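Local coordinates for protein carboxylase (Deinococcus radiodurans, PDB 5H80) that probably carries out the ATP-dependent carboxylation of biotin, as the biotin carboxylase domain of a single-chain bacterial carboxylase, at residues L290-E303 with F312-E324. Residues are numbered along the deposited sequence; the frame is centred on the assembly and turned at random.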
# COMPACT_ATOMS: atom_id res chain seq x y z
N LEU A 290 28.95 8.73 -11.62
CA LEU A 290 29.60 7.79 -10.74
C LEU A 290 29.26 6.36 -11.12
O LEU A 290 30.11 5.48 -11.23
CB LEU A 290 29.17 8.07 -9.31
CG LEU A 290 29.72 9.38 -8.83
CD1 LEU A 290 29.04 9.78 -7.55
CD2 LEU A 290 31.23 9.32 -8.66
N ALA A 291 27.97 6.09 -11.33
CA ALA A 291 27.52 4.72 -11.57
C ALA A 291 28.00 4.19 -12.95
O ALA A 291 28.45 3.05 -13.14
CB ALA A 291 25.99 4.75 -11.63
N GLN A 292 27.85 5.06 -13.93
CA GLN A 292 28.22 4.78 -15.34
C GLN A 292 29.75 4.50 -15.41
O GLN A 292 30.13 3.51 -16.02
CB GLN A 292 27.84 5.86 -16.33
CG GLN A 292 28.34 5.65 -17.75
CD GLN A 292 27.48 4.67 -18.53
OE1 GLN A 292 26.44 4.20 -18.06
NE2 GLN A 292 27.89 4.38 -19.76
N GLU A 293 30.53 5.25 -14.66
CA GLU A 293 32.01 5.09 -14.69
C GLU A 293 32.44 3.70 -14.25
O GLU A 293 33.41 3.12 -14.84
CB GLU A 293 32.77 6.14 -13.89
CG GLU A 293 34.23 6.32 -14.35
CD GLU A 293 34.37 6.78 -15.81
OE1 GLU A 293 33.44 7.46 -16.37
OE2 GLU A 293 35.40 6.42 -16.44
N VAL A 294 31.77 3.13 -13.23
CA VAL A 294 31.99 1.68 -12.84
C VAL A 294 31.13 0.60 -13.52
O VAL A 294 31.30 -0.59 -13.20
CB VAL A 294 31.94 1.49 -11.36
CG1 VAL A 294 32.84 2.52 -10.66
CG2 VAL A 294 30.47 1.62 -10.78
N LYS A 295 30.32 0.96 -14.53
CA LYS A 295 29.46 -0.03 -15.18
C LYS A 295 28.58 -0.74 -14.16
O LYS A 295 28.50 -1.98 -14.08
CB LYS A 295 30.34 -1.05 -15.97
CG LYS A 295 31.28 -0.30 -16.93
CD LYS A 295 30.55 0.54 -17.96
CE LYS A 295 29.62 -0.30 -18.80
NZ LYS A 295 29.18 0.48 -19.98
N TYR A 296 27.89 0.07 -13.36
CA TYR A 296 27.23 -0.48 -12.19
C TYR A 296 26.18 -1.50 -12.56
O TYR A 296 25.55 -1.34 -13.54
CB TYR A 296 26.63 0.65 -11.30
CG TYR A 296 26.33 0.32 -9.91
CD1 TYR A 296 27.31 0.47 -8.88
CD2 TYR A 296 25.14 -0.23 -9.55
CE1 TYR A 296 27.03 0.18 -7.53
CE2 TYR A 296 24.84 -0.58 -8.24
CZ TYR A 296 25.78 -0.45 -7.19
OH TYR A 296 25.54 -0.76 -5.93
N ARG A 297 26.12 -2.58 -11.74
CA ARG A 297 25.09 -3.60 -11.81
C ARG A 297 24.45 -3.77 -10.43
O ARG A 297 25.10 -3.74 -9.39
CB ARG A 297 25.62 -4.95 -12.39
CG ARG A 297 24.46 -5.98 -12.78
CD ARG A 297 25.01 -7.28 -13.33
NE ARG A 297 25.82 -7.13 -14.53
CZ ARG A 297 25.49 -7.46 -15.77
NH1 ARG A 297 26.39 -7.24 -16.77
NH2 ARG A 297 24.28 -7.99 -16.09
N CYS A 298 23.10 -3.81 -10.49
CA CYS A 298 22.13 -3.98 -9.36
C CYS A 298 21.81 -2.60 -8.82
O CYS A 298 21.71 -1.69 -9.67
CB CYS A 298 22.54 -5.01 -8.30
SG CYS A 298 22.92 -6.60 -8.97
N LEU A 299 21.57 -2.45 -7.52
CA LEU A 299 21.21 -1.21 -6.90
C LEU A 299 22.33 -0.53 -6.14
O LEU A 299 23.04 -1.20 -5.40
CB LEU A 299 19.99 -1.34 -5.98
CG LEU A 299 18.65 -1.91 -6.45
CD1 LEU A 299 17.60 -1.96 -5.33
CD2 LEU A 299 18.13 -1.18 -7.68
N GLY A 300 22.27 0.81 -6.03
CA GLY A 300 23.20 1.53 -5.21
C GLY A 300 22.65 2.91 -4.95
O GLY A 300 21.75 3.31 -5.77
N THR A 301 23.08 3.58 -3.89
CA THR A 301 22.60 4.89 -3.56
C THR A 301 23.87 5.81 -3.50
O THR A 301 24.84 5.38 -2.92
CB THR A 301 21.89 4.90 -2.28
OG1 THR A 301 20.73 4.04 -2.37
CG2 THR A 301 21.50 6.29 -1.76
N PHE A 302 23.76 7.04 -3.99
CA PHE A 302 24.76 8.05 -3.89
C PHE A 302 24.18 9.17 -3.00
O PHE A 302 23.13 9.79 -3.34
CB PHE A 302 25.10 8.52 -5.27
CG PHE A 302 25.71 7.49 -6.08
CD1 PHE A 302 27.11 7.30 -6.00
CD2 PHE A 302 24.93 6.54 -6.78
CE1 PHE A 302 27.72 6.27 -6.71
CE2 PHE A 302 25.55 5.47 -7.44
CZ PHE A 302 26.94 5.37 -7.43
N GLU A 303 24.86 9.40 -1.89
CA GLU A 303 24.49 10.32 -0.78
C GLU A 303 25.21 11.70 -0.97
O GLU A 303 26.39 11.75 -1.29
CB GLU A 303 24.69 9.80 0.61
CG GLU A 303 23.99 8.49 0.82
CD GLU A 303 24.19 7.97 2.26
OE1 GLU A 303 25.01 8.58 3.00
OE2 GLU A 303 23.53 7.00 2.62
N PHE A 312 26.20 21.20 -3.71
CA PHE A 312 26.17 19.77 -3.16
C PHE A 312 27.59 19.16 -3.02
O PHE A 312 28.54 19.59 -3.76
CB PHE A 312 25.15 18.86 -3.92
CG PHE A 312 25.41 18.70 -5.35
CD1 PHE A 312 26.31 17.74 -5.85
CD2 PHE A 312 24.91 19.61 -6.30
CE1 PHE A 312 26.56 17.60 -7.21
CE2 PHE A 312 25.17 19.47 -7.64
CZ PHE A 312 26.02 18.46 -8.13
N TYR A 313 27.70 18.19 -2.15
CA TYR A 313 28.98 17.48 -1.84
C TYR A 313 28.63 15.99 -1.78
O TYR A 313 27.75 15.66 -0.94
CB TYR A 313 29.50 17.91 -0.52
CG TYR A 313 29.79 19.38 -0.50
CD1 TYR A 313 30.95 19.84 -1.06
CD2 TYR A 313 28.88 20.29 -0.01
CE1 TYR A 313 31.27 21.21 -1.06
CE2 TYR A 313 29.14 21.68 -0.06
CZ TYR A 313 30.34 22.11 -0.62
OH TYR A 313 30.70 23.43 -0.71
N PHE A 314 29.30 15.22 -2.62
CA PHE A 314 29.26 13.72 -2.53
C PHE A 314 29.87 13.25 -1.23
O PHE A 314 31.03 13.58 -0.91
CB PHE A 314 29.93 13.14 -3.77
CG PHE A 314 30.13 11.65 -3.68
CD1 PHE A 314 29.04 10.81 -3.63
CD2 PHE A 314 31.41 11.11 -3.63
CE1 PHE A 314 29.20 9.44 -3.52
CE2 PHE A 314 31.56 9.72 -3.60
CZ PHE A 314 30.45 8.89 -3.51
N ILE A 315 29.14 12.48 -0.43
CA ILE A 315 29.58 11.97 0.86
C ILE A 315 29.73 10.47 0.90
O ILE A 315 30.56 10.04 1.66
CB ILE A 315 28.81 12.45 2.11
CG1 ILE A 315 27.32 12.04 2.21
CG2 ILE A 315 28.96 13.96 2.27
CD1 ILE A 315 26.66 12.25 3.59
N GLU A 316 28.90 9.70 0.16
CA GLU A 316 28.96 8.21 0.33
C GLU A 316 28.28 7.58 -0.83
O GLU A 316 27.16 8.04 -1.22
CB GLU A 316 28.24 7.74 1.64
CG GLU A 316 28.52 6.33 2.12
CD GLU A 316 29.46 6.22 3.31
OE1 GLU A 316 29.96 7.29 3.79
OE2 GLU A 316 29.64 5.05 3.79
N ALA A 317 28.86 6.46 -1.28
CA ALA A 317 28.24 5.59 -2.26
C ALA A 317 27.93 4.27 -1.52
O ALA A 317 28.82 3.62 -0.92
CB ALA A 317 29.09 5.41 -3.47
N ASN A 318 26.65 3.95 -1.36
CA ASN A 318 26.28 2.71 -0.69
C ASN A 318 25.91 1.70 -1.75
O ASN A 318 24.79 1.78 -2.36
CB ASN A 318 25.10 2.90 0.28
CG ASN A 318 25.29 4.07 1.23
OD1 ASN A 318 24.46 5.00 1.32
ND2 ASN A 318 26.31 4.03 1.94
N PRO A 319 26.78 0.72 -1.96
CA PRO A 319 26.63 -0.16 -3.11
C PRO A 319 25.68 -1.35 -2.83
O PRO A 319 26.10 -2.54 -3.00
CB PRO A 319 28.09 -0.64 -3.34
CG PRO A 319 28.62 -0.75 -1.96
CD PRO A 319 27.98 0.39 -1.15
N ARG A 320 24.47 -1.06 -2.41
CA ARG A 320 23.54 -2.06 -1.88
C ARG A 320 22.16 -1.48 -1.84
O ARG A 320 22.06 -0.28 -1.99
CB ARG A 320 23.97 -2.47 -0.47
CG ARG A 320 24.43 -1.30 0.40
CD ARG A 320 24.49 -1.65 1.83
NE ARG A 320 24.86 -0.48 2.68
CZ ARG A 320 23.96 0.38 3.18
NH1 ARG A 320 22.59 0.23 2.98
NH2 ARG A 320 24.36 1.39 3.95
N LEU A 321 21.18 -2.34 -1.52
CA LEU A 321 19.87 -1.94 -1.03
C LEU A 321 20.02 -1.09 0.21
O LEU A 321 20.96 -1.25 1.00
CB LEU A 321 18.98 -3.13 -0.72
CG LEU A 321 17.48 -2.96 -0.39
CD1 LEU A 321 16.72 -2.47 -1.62
CD2 LEU A 321 16.94 -4.27 0.08
N GLN A 322 19.13 -0.12 0.38
CA GLN A 322 19.03 0.56 1.69
C GLN A 322 17.70 0.45 2.42
O GLN A 322 16.63 0.20 1.75
CB GLN A 322 19.22 2.05 1.49
CG GLN A 322 20.66 2.55 1.32
CD GLN A 322 20.72 3.98 0.96
OE1 GLN A 322 19.78 4.57 0.39
NE2 GLN A 322 21.81 4.63 1.37
N VAL A 323 17.74 0.76 3.71
CA VAL A 323 16.60 0.64 4.57
C VAL A 323 15.42 1.48 3.99
O VAL A 323 14.22 0.97 4.03
CB VAL A 323 16.89 1.19 6.01
CG1 VAL A 323 15.64 1.25 6.85
CG2 VAL A 323 17.81 0.22 6.74
N GLU A 324 15.71 2.71 3.55
CA GLU A 324 14.73 3.61 3.03
C GLU A 324 14.28 3.35 1.56
O GLU A 324 13.69 4.28 0.99
CB GLU A 324 15.13 5.05 3.28
CG GLU A 324 16.35 5.52 2.64
CD GLU A 324 17.67 5.21 3.37
OE1 GLU A 324 17.73 4.26 4.18
OE2 GLU A 324 18.65 5.96 3.10
O HOH W 1 20.42 1.51 -3.28
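This contact is the antiparallel beta hairpin of strands 299-306 and 312-318 in the ATP-grasp domain, with the end of helix 277-293 on one face. T301 pairs with N318 through two backbone bonds, T301 N to N318 O at 2.9 Å and N318 N to T301 O at 2.8 Å. A classic beta bulge puts I315 and E316 opposite E303: E303 N donates to E316 O and E303 O accepts from I315 N. On the helix side, L290 CD1 lies over one face of the F314 ring, 4.2 Å from its centroid. F314 CE1 meets the edge of the F302 ring. A317 CB touches F302 CE1 at 3.6 Å. The other face carries T301, E303, E316 and N318. In ATP-grasp enzymes glutamates on these strands bind the metal of ATP, a role E303 and E316 probably share. E303 CG is anti to the carbonyl carbon (chi1 -55°), and the extended chain brings OE2 to Q322 NE2, a weak 3.2 Å bond. OE2 also salt-bridges K265. Beyond the strand, Y296 OH packs against P319 CB in an inverse gamma turn and bonds L299 O from above its carbonyl plane. One water links T301 OG1 to R320 O, 2.7 Å from each.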